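PDB 4XYH: kinetochore protein Mis16 from Schizosaccharomyces japonicus, which binds histone H4 and, independently, the CENP-A-specific chaperone Scm3, and probably serves the loading of CENP-A nucleosomes at centromeres. Local coordinates for residues A[54-59]-A[385-390]; A[205-210]-A[236-241]. All coordinates share one frame; numbering follows the deposited sequence.

The chain makes a propeller of seven four-stranded blades, and the two interactions illustrate two ways of joining neighbouring blades. Near the N terminus, strand 41-48 completes the last blade as its outer strand, and the chain then passes into 54-59, the inner edge of the first. Further on, 205-210 enters the third strand of a later blade, and only 25 residues separate it from 236-241, which starts the next; interaction 2 closes this short loop by apolar packing. Strand 385-390 then returns to 54-59, so that interaction 1 links the inner strands of the first and last blades, largely through polar bonds. Interaction 2 is nested inside that large loop, about 20 Å away, centre to centre.

Interaction 1 of 2, residues A[54-59]-A[385-390]; sequences LTVEWF and VSDLSW
Asp387 and Ser389 both swing their polar ends opposite the backbone N (chi1 -158° and 178°), which carries the carboxylate and the hydroxyl across to the backbone of Val56 and Trp58. Asp387 OD2 accepts the amide of Val56 N at 3.0 Å, in a fairly straight bond met on the anti side and 27° out of the carboxylate plane. Two residues on, Trp58 N donates to Ser389 OG over 3.2 Å. The indole turns instead to the backbone carbonyl of the same serine: its NE1 edge meets Ser389 O near the ring plane in a weak, bent bond of 3.0 Å, while CD1 lies 3.1 Å from Ser389 OG. Strands 56-58 and 385-390 are the innermost strands of the first and last blades of a WD40 propeller. They run almost parallel, their axes 5.8 Å apart, and no direct backbone-to-backbone hydrogen bond joins them; side chains span the gap, aided by a water that donates to Val56 O and Leu388 O. The same Asp387 OD2 forms a salt bridge with Arg138 of strand 136-140, bringing in a third blade. With an alanine in place of this aspartate, the Val56 amide and the Arg138 guanidinium would probably both lose their shared acceptor. Thr55 lies alongside Asp387, pointing the same way, but its OG1 accepts from Ala137 N. Val56 CG1 packs between the blades, 3.9 Å from Leu388 CA, with Leu77 and Leu401 around the valine.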
ATOM      1  N   LEU A  54       2.261  -6.488  -7.848  1.00 18.11           N
ATOM      2  CA  LEU A  54       1.064  -5.924  -7.222  1.00 20.00           C
ATOM      3  C   LEU A  54       1.399  -5.154  -5.944  1.00 19.01           C
ATOM      4  O   LEU A  54       0.534  -4.482  -5.365  1.00 20.00           O
ATOM      5  CB  LEU A  54       0.066  -7.033  -6.895  1.00 16.19           C
ATOM      6  CG  LEU A  54      -0.545  -7.705  -8.121  1.00 23.40           C
ATOM      7  CD1 LEU A  54      -1.260  -8.999  -7.760  1.00 19.33           C
ATOM      8  CD2 LEU A  54      -1.511  -6.716  -8.759  1.00 21.76           C
ATOM      9  N   THR A  55       2.647  -5.262  -5.501  1.00 17.65           N
ATOM     10  CA  THR A  55       3.022  -4.742  -4.189  1.00 18.08           C
ATOM     11  C   THR A  55       4.411  -4.097  -4.195  1.00 18.11           C
ATOM     12  O   THR A  55       5.302  -4.504  -4.955  1.00 19.25           O
ATOM     13  CB  THR A  55       2.974  -5.877  -3.122  1.00 17.64           C
ATOM     14  OG1 THR A  55       3.266  -5.346  -1.813  1.00 16.00           O
ATOM     15  CG2 THR A  55       3.984  -7.020  -3.483  1.00 15.02           C
ATOM     16  N   VAL A  56       4.590  -3.081  -3.355  1.00 15.75           N
ATOM     17  CA  VAL A  56       5.895  -2.459  -3.192  1.00 15.07           C
ATOM     18  C   VAL A  56       5.981  -1.859  -1.797  1.00 19.44           C
ATOM     19  O   VAL A  56       5.007  -1.330  -1.280  1.00 19.35           O
ATOM     20  CB  VAL A  56       6.172  -1.355  -4.266  1.00 15.79           C
ATOM     21  CG1 VAL A  56       5.209  -0.177  -4.123  1.00 15.28           C
ATOM     22  CG2 VAL A  56       7.607  -0.847  -4.167  1.00 16.53           C
ATOM     23  N   GLU A  57       7.155  -1.969  -1.188  1.00 20.72           N
ATOM     24  CA  GLU A  57       7.408  -1.414   0.132  1.00 18.91           C
ATOM     25  C   GLU A  57       8.896  -1.129   0.241  1.00 19.36           C
ATOM     26  O   GLU A  57       9.717  -1.966  -0.152  1.00 17.98           O
ATOM     27  CB  GLU A  57       6.953  -2.370   1.242  1.00 17.79           C
ATOM     28  CG  GLU A  57       6.744  -1.681   2.590  1.00 17.28           C
ATOM     29  CD  GLU A  57       6.407  -2.646   3.724  1.00 21.56           C
ATOM     30  OE1 GLU A  57       6.650  -3.855   3.561  1.00 22.20           O
ATOM     31  OE2 GLU A  57       5.909  -2.201   4.791  1.00 19.85           O
ATOM     32  N   TRP A  58       9.239   0.061   0.740  1.00 21.84           N
ATOM     33  CA  TRP A  58      10.634   0.412   1.037  1.00 21.30           C
ATOM     34  C   TRP A  58      11.089  -0.249   2.325  1.00 20.13           C
ATOM     35  O   TRP A  58      10.381  -0.189   3.330  1.00 21.16           O
ATOM     36  CB  TRP A  58      10.821   1.925   1.196  1.00 20.34           C
ATOM     37  CG  TRP A  58      10.633   2.722  -0.024  1.00 19.46           C
ATOM     38  CD1 TRP A  58       9.487   3.331  -0.431  1.00 21.40           C
ATOM     39  CD2 TRP A  58      11.622   3.025  -1.003  1.00 19.44           C
ATOM     40  NE1 TRP A  58       9.699   4.000  -1.612  1.00 22.26           N
ATOM     41  CE2 TRP A  58      11.003   3.820  -1.989  1.00 20.73           C
ATOM     42  CE3 TRP A  58      12.973   2.699  -1.147  1.00 21.58           C
ATOM     43  CZ2 TRP A  58      11.687   4.300  -3.100  1.00 20.34           C
ATOM     44  CZ3 TRP A  58      13.650   3.172  -2.251  1.00 23.13           C
ATOM     45  CH2 TRP A  58      13.006   3.967  -3.214  1.00 24.38           C
ATOM     46  N   PHE A  59      12.272  -0.855   2.307  1.00 17.00           N
ATOM     47  CA  PHE A  59      12.898  -1.299   3.541  1.00 22.32           C
ATOM     48  C   PHE A  59      13.550  -0.111   4.264  1.00 26.56           C
ATOM     49  O   PHE A  59      14.097   0.800   3.624  1.00 22.66           O
ATOM     50  CB  PHE A  59      13.958  -2.364   3.271  1.00 24.05           C
ATOM     51  CG  PHE A  59      13.411  -3.733   2.977  1.00 19.10           C
ATOM     52  CD1 PHE A  59      13.048  -4.580   4.005  1.00 16.48           C
ATOM     53  CD2 PHE A  59      13.294  -4.184   1.662  1.00 18.98           C
ATOM     54  CE1 PHE A  59      12.570  -5.864   3.740  1.00 16.04           C
ATOM     55  CE2 PHE A  59      12.819  -5.463   1.385  1.00 19.13           C
ATOM     56  CZ  PHE A  59      12.457  -6.308   2.432  1.00 17.31           C
ATOM     57  N   VAL A 385      -2.585   2.537 -11.306  1.00 24.27           N
ATOM     58  CA  VAL A 385      -1.569   2.398 -10.273  1.00 25.03           C
ATOM     59  C   VAL A 385      -1.963   1.321  -9.266  1.00 27.73           C
ATOM     60  O   VAL A 385      -3.023   1.412  -8.650  1.00 33.24           O
ATOM     61  CB  VAL A 385      -1.348   3.741  -9.538  1.00 28.34           C
ATOM     62  CG1 VAL A 385      -0.248   3.602  -8.486  1.00 19.94           C
ATOM     63  CG2 VAL A 385      -1.011   4.830 -10.545  1.00 26.18           C
ATOM     64  N   SER A 386      -1.101   0.321  -9.085  1.00 28.50           N
ATOM     65  CA  SER A 386      -1.385  -0.837  -8.219  1.00 29.04           C
ATOM     66  C   SER A 386      -1.052  -0.647  -6.738  1.00 30.61           C
ATOM     67  O   SER A 386      -1.783  -1.130  -5.875  1.00 32.55           O
ATOM     68  CB  SER A 386      -0.614  -2.054  -8.724  1.00 29.05           C
ATOM     69  OG  SER A 386      -0.887  -2.277 -10.097  1.00 41.36           O
ATOM     70  N   ASP A 387       0.075   0.006  -6.450  1.00 28.29           N
ATOM     71  CA  ASP A 387       0.558   0.182  -5.080  1.00 27.26           C
ATOM     72  C   ASP A 387       1.570   1.320  -5.049  1.00 24.66           C
ATOM     73  O   ASP A 387       2.083   1.738  -6.095  1.00 21.33           O
ATOM     74  CB  ASP A 387       1.190  -1.113  -4.538  1.00 21.11           C
ATOM     75  CG  ASP A 387       1.215  -1.164  -2.999  1.00 26.90           C
ATOM     76  OD1 ASP A 387       0.519  -0.343  -2.358  1.00 27.53           O
ATOM     77  OD2 ASP A 387       1.914  -2.039  -2.427  1.00 23.73           O
ATOM     78  N   LEU A 388       1.836   1.842  -3.860  1.00 18.39           N
ATOM     79  CA  LEU A 388       2.872   2.863  -3.701  1.00 20.45           C
ATOM     80  C   LEU A 388       3.392   2.874  -2.278  1.00 21.87           C
ATOM     81  O   LEU A 388       2.733   2.374  -1.355  1.00 20.46           O
ATOM     82  CB  LEU A 388       2.368   4.257  -4.092  1.00 21.76           C
ATOM     83  CG  LEU A 388       0.997   4.765  -3.648  1.00 25.26           C
ATOM     84  CD1 LEU A 388       0.900   4.875  -2.161  1.00 28.06           C
ATOM     85  CD2 LEU A 388       0.702   6.125  -4.271  1.00 27.34           C
ATOM     86  N   SER A 389       4.569   3.453  -2.111  1.00 17.65           N
ATOM     87  CA  SER A 389       5.228   3.431  -0.820  1.00 20.14           C
ATOM     88  C   SER A 389       6.081   4.678  -0.623  1.00 14.64           C
ATOM     89  O   SER A 389       6.904   5.015  -1.475  1.00 16.75           O
ATOM     90  CB  SER A 389       6.078   2.156  -0.707  1.00 19.34           C
ATOM     91  OG  SER A 389       6.783   2.088   0.511  1.00 20.69           O
ATOM     92  N   TRP A 390       5.880   5.370   0.494  1.00 19.79           N
ATOM     93  CA  TRP A 390       6.811   6.421   0.909  1.00 20.83           C
ATOM     94  C   TRP A 390       8.138   5.827   1.348  1.00 17.49           C
ATOM     95  O   TRP A 390       8.160   4.897   2.133  1.00 20.54           O
ATOM     96  CB  TRP A 390       6.260   7.224   2.065  1.00 19.45           C
ATOM     97  CG  TRP A 390       5.227   8.203   1.719  1.00 21.76           C
ATOM     98  CD1 TRP A 390       3.869   8.030   1.798  1.00 24.74           C
ATOM     99  CD2 TRP A 390       5.439   9.543   1.283  1.00 20.57           C
ATOM    100  NE1 TRP A 390       3.225   9.183   1.423  1.00 25.39           N
ATOM    101  CE2 TRP A 390       4.164  10.126   1.091  1.00 20.29           C
ATOM    102  CE3 TRP A 390       6.582  10.311   1.032  1.00 24.89           C
ATOM    103  CZ2 TRP A 390       3.997  11.438   0.660  1.00 21.40           C
ATOM    104  CZ3 TRP A 390       6.415  11.618   0.596  1.00 27.13           C
ATOM    105  CH2 TRP A 390       5.129  12.168   0.416  1.00 21.51           C
TER
HETATM  106  O   HOH W   1       3.520  -0.029   0.710  1.00 24.50           O

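Interaction 2 of 2, residues A[205-210]-A[236-241]; sequences TSICVW and AVVNDL
Ile207 meets two side chains of segment 236-241 in two different attitudes, one with each branch. Against Val238 it crosses at about a right angle, CG1 lying 4.1 Å from Val238 CG2. Against Leu241 the two side chains slide past each other in opposite directions, and Ile207 CG2 comes within 4.1 Å of Leu241 CD2. The torsion about CA-CB of Ile207 (chi1 -69°) splits the work: CG1 stands beside the backbone N and serves Val238, whereas CG2 lies beside the carbonyl carbon and serves Leu241.

Val238 is the wedge of the contact. The first bond of its side chain is aimed at 205-210, and CG2 lies close to two backbone carbonyls as well as to the isoleucine, 3.6 Å from Thr205 O and 3.8 Å from Ser206 O. At the end of the interface Thr205 lays its methyl CG2 over the backbone of Ala236, 3.5 Å from Ala236 C. Its positive phi of 75° marks a turn just ahead of the strand. No hydrogen bond passes between the segments, so the join rests on van der Waals packing of methyl groups against side chains and backbone, in contrast to the polar join made by Asp387 between inner strands.

The carboxylate of Asp240 turns to the following blade. Its OD2 accepts from Val287 N on strand 284-289, the inner strand there, much as Asp387 reaches Val56.

This is packing between successive blades of the WD40 beta-propeller, set between strand 207-211, third in its blade, and strand 238-243, innermost in the next. Ile207 also packs on Leu251 and Ser253 of strand 250-255, while Leu241 touches Ala199 of strand 197-201, so the second strands of both blades also take part.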
ATOM      1  N   THR A 205     -14.496 -12.145   2.699  1.00 17.23           N
ATOM      2  CA  THR A 205     -15.141 -11.154   3.588  1.00 14.51           C
ATOM      3  C   THR A 205     -14.773 -11.313   5.074  1.00 17.49           C
ATOM      4  O   THR A 205     -15.239 -10.545   5.917  1.00 17.14           O
ATOM      5  CB  THR A 205     -16.715 -11.158   3.487  1.00 16.82           C
ATOM      6  OG1 THR A 205     -17.267 -12.163   4.347  1.00 15.28           O
ATOM      7  CG2 THR A 205     -17.212 -11.363   2.040  1.00 14.44           C
ATOM      8  N   SER A 206     -13.932 -12.287   5.406  1.00 14.84           N
ATOM      9  CA  SER A 206     -13.503 -12.435   6.797  1.00 21.49           C
ATOM     10  C   SER A 206     -12.220 -11.647   7.079  1.00 20.82           C
ATOM     11  O   SER A 206     -11.560 -11.171   6.159  1.00 19.83           O
ATOM     12  CB  SER A 206     -13.287 -13.912   7.154  1.00 17.72           C
ATOM     13  OG  SER A 206     -12.124 -14.418   6.518  1.00 19.85           O
ATOM     14  N   ILE A 207     -11.893 -11.523   8.361  1.00 19.50           N
ATOM     15  CA  ILE A 207     -10.662 -10.915   8.821  1.00 20.31           C
ATOM     16  C   ILE A 207     -10.016 -11.890   9.785  1.00 23.39           C
ATOM     17  O   ILE A 207     -10.650 -12.309  10.758  1.00 21.94           O
ATOM     18  CB  ILE A 207     -10.887  -9.568   9.555  1.00 18.49           C
ATOM     19  CG1 ILE A 207     -11.359  -8.474   8.600  1.00 19.14           C
ATOM     20  CG2 ILE A 207      -9.614  -9.133  10.240  1.00 15.06           C
ATOM     21  CD1 ILE A 207     -11.890  -7.226   9.331  1.00 17.92           C
ATOM     22  N   CYS A 208      -8.765 -12.261   9.533  1.00 17.52           N
ATOM     23  CA  CYS A 208      -8.097 -13.144  10.466  1.00 19.03           C
ATOM     24  C   CYS A 208      -7.015 -12.402  11.214  1.00 19.21           C
ATOM     25  O   CYS A 208      -6.332 -11.565  10.645  1.00 22.31           O
ATOM     26  CB  CYS A 208      -7.505 -14.352   9.750  1.00 19.41           C
ATOM     27  SG  CYS A 208      -8.722 -15.415   8.998  1.00 23.49           S
ATOM     28  N   VAL A 209      -6.866 -12.709  12.498  1.00 21.50           N
ATOM     29  CA  VAL A 209      -5.753 -12.185  13.276  1.00 18.52           C
ATOM     30  C   VAL A 209      -4.843 -13.363  13.604  1.00 21.66           C
ATOM     31  O   VAL A 209      -5.308 -14.423  14.025  1.00 21.44           O
ATOM     32  CB  VAL A 209      -6.213 -11.469  14.560  1.00 19.11           C
ATOM     33  CG1 VAL A 209      -5.001 -11.075  15.422  1.00 18.58           C
ATOM     34  CG2 VAL A 209      -7.063 -10.237  14.205  1.00 16.89           C
ATOM     35  N   TRP A 210      -3.548 -13.168  13.375  1.00 18.30           N
ATOM     36  CA  TRP A 210      -2.567 -14.226  13.457  1.00 21.57           C
ATOM     37  C   TRP A 210      -1.495 -13.873  14.483  1.00 20.98           C
ATOM     38  O   TRP A 210      -1.246 -12.706  14.765  1.00 21.36           O
ATOM     39  CB  TRP A 210      -1.910 -14.466  12.089  1.00 18.84           C
ATOM     40  CG  TRP A 210      -2.864 -14.625  10.904  1.00 22.24           C
ATOM     41  CD1 TRP A 210      -3.370 -13.629  10.116  1.00 17.00           C
ATOM     42  CD2 TRP A 210      -3.369 -15.859  10.362  1.00 20.54           C
ATOM     43  NE1 TRP A 210      -4.162 -14.162   9.124  1.00 20.77           N
ATOM     44  CE2 TRP A 210      -4.180 -15.528   9.255  1.00 16.43           C
ATOM     45  CE3 TRP A 210      -3.225 -17.209  10.719  1.00 18.95           C
ATOM     46  CZ2 TRP A 210      -4.848 -16.490   8.506  1.00 19.21           C
ATOM     47  CZ3 TRP A 210      -3.877 -18.169   9.971  1.00 18.35           C
ATOM     48  CH2 TRP A 210      -4.684 -17.804   8.868  1.00 20.37           C
ATOM     49  N   ALA A 236     -18.989  -7.985   2.078  1.00 19.23           N
ATOM     50  CA  ALA A 236     -18.314  -8.117   0.795  1.00 14.88           C
ATOM     51  C   ALA A 236     -16.803  -8.070   1.048  1.00 16.59           C
ATOM     52  O   ALA A 236     -16.380  -7.926   2.203  1.00 17.38           O
ATOM     53  CB  ALA A 236     -18.759  -7.023  -0.164  1.00 16.05           C
ATOM     54  N   VAL A 237     -15.996  -8.207  -0.005  1.00 16.02           N
ATOM     55  CA  VAL A 237     -14.531  -8.278   0.141  1.00 20.65           C
ATOM     56  C   VAL A 237     -13.950  -7.208   1.081  1.00 18.55           C
ATOM     57  O   VAL A 237     -14.335  -6.033   1.025  1.00 17.40           O
ATOM     58  CB  VAL A 237     -13.830  -8.147  -1.234  1.00 19.64           C
ATOM     59  CG1 VAL A 237     -14.371  -6.957  -1.988  1.00 17.80           C
ATOM     60  CG2 VAL A 237     -12.331  -7.997  -1.068  1.00 18.82           C
ATOM     61  N   VAL A 238     -13.064  -7.626   1.974  1.00 17.50           N
ATOM     62  CA  VAL A 238     -12.285  -6.686   2.774  1.00 15.76           C
ATOM     63  C   VAL A 238     -11.071  -6.234   1.972  1.00 18.59           C
ATOM     64  O   VAL A 238     -10.130  -7.019   1.756  1.00 18.98           O
ATOM     65  CB  VAL A 238     -11.810  -7.305   4.091  1.00 18.95           C
ATOM     66  CG1 VAL A 238     -11.036  -6.268   4.923  1.00 13.71           C
ATOM     67  CG2 VAL A 238     -12.992  -7.879   4.872  1.00 16.35           C
ATOM     68  N   ASN A 239     -11.088  -4.978   1.539  1.00 13.67           N
ATOM     69  CA  ASN A 239     -10.079  -4.468   0.612  1.00 17.42           C
ATOM     70  C   ASN A 239      -8.736  -4.093   1.257  1.00 18.87           C
ATOM     71  O   ASN A 239      -7.679  -4.183   0.610  1.00 18.37           O
ATOM     72  CB  ASN A 239     -10.634  -3.250  -0.146  1.00 15.71           C
ATOM     73  CG  ASN A 239     -11.723  -3.634  -1.142  1.00 19.17           C
ATOM     74  OD1 ASN A 239     -11.637  -4.682  -1.770  1.00 18.98           O
ATOM     75  ND2 ASN A 239     -12.739  -2.786  -1.296  1.00 14.77           N
ATOM     76  N   ASP A 240      -8.775  -3.672   2.515  1.00 14.48           N
ATOM     77  CA  ASP A 240      -7.602  -3.078   3.146  1.00 15.48           C
ATOM     78  C   ASP A 240      -7.849  -3.038   4.638  1.00 18.67           C
ATOM     79  O   ASP A 240      -9.002  -2.991   5.065  1.00 15.38           O
ATOM     80  CB  ASP A 240      -7.344  -1.670   2.586  1.00 18.68           C
ATOM     81  CG  ASP A 240      -5.925  -1.158   2.865  1.00 21.69           C
ATOM     82  OD1 ASP A 240      -5.034  -1.964   3.209  1.00 28.82           O
ATOM     83  OD2 ASP A 240      -5.698   0.060   2.720  1.00 19.49           O
ATOM     84  N   LEU A 241      -6.775  -3.096   5.424  1.00 19.17           N
ATOM     85  CA  LEU A 241      -6.868  -3.039   6.879  1.00 15.82           C
ATOM     86  C   LEU A 241      -5.540  -2.556   7.470  1.00 17.08           C
ATOM     87  O   LEU A 241      -4.497  -2.710   6.846  1.00 18.35           O
ATOM     88  CB  LEU A 241      -7.264  -4.399   7.468  1.00 16.68           C
ATOM     89  CG  LEU A 241      -6.590  -5.728   7.074  1.00 19.20           C
ATOM     90  CD1 LEU A 241      -5.149  -5.822   7.528  1.00 20.95           C
ATOM     91  CD2 LEU A 241      -7.367  -6.905   7.654  1.00 17.48           C
TER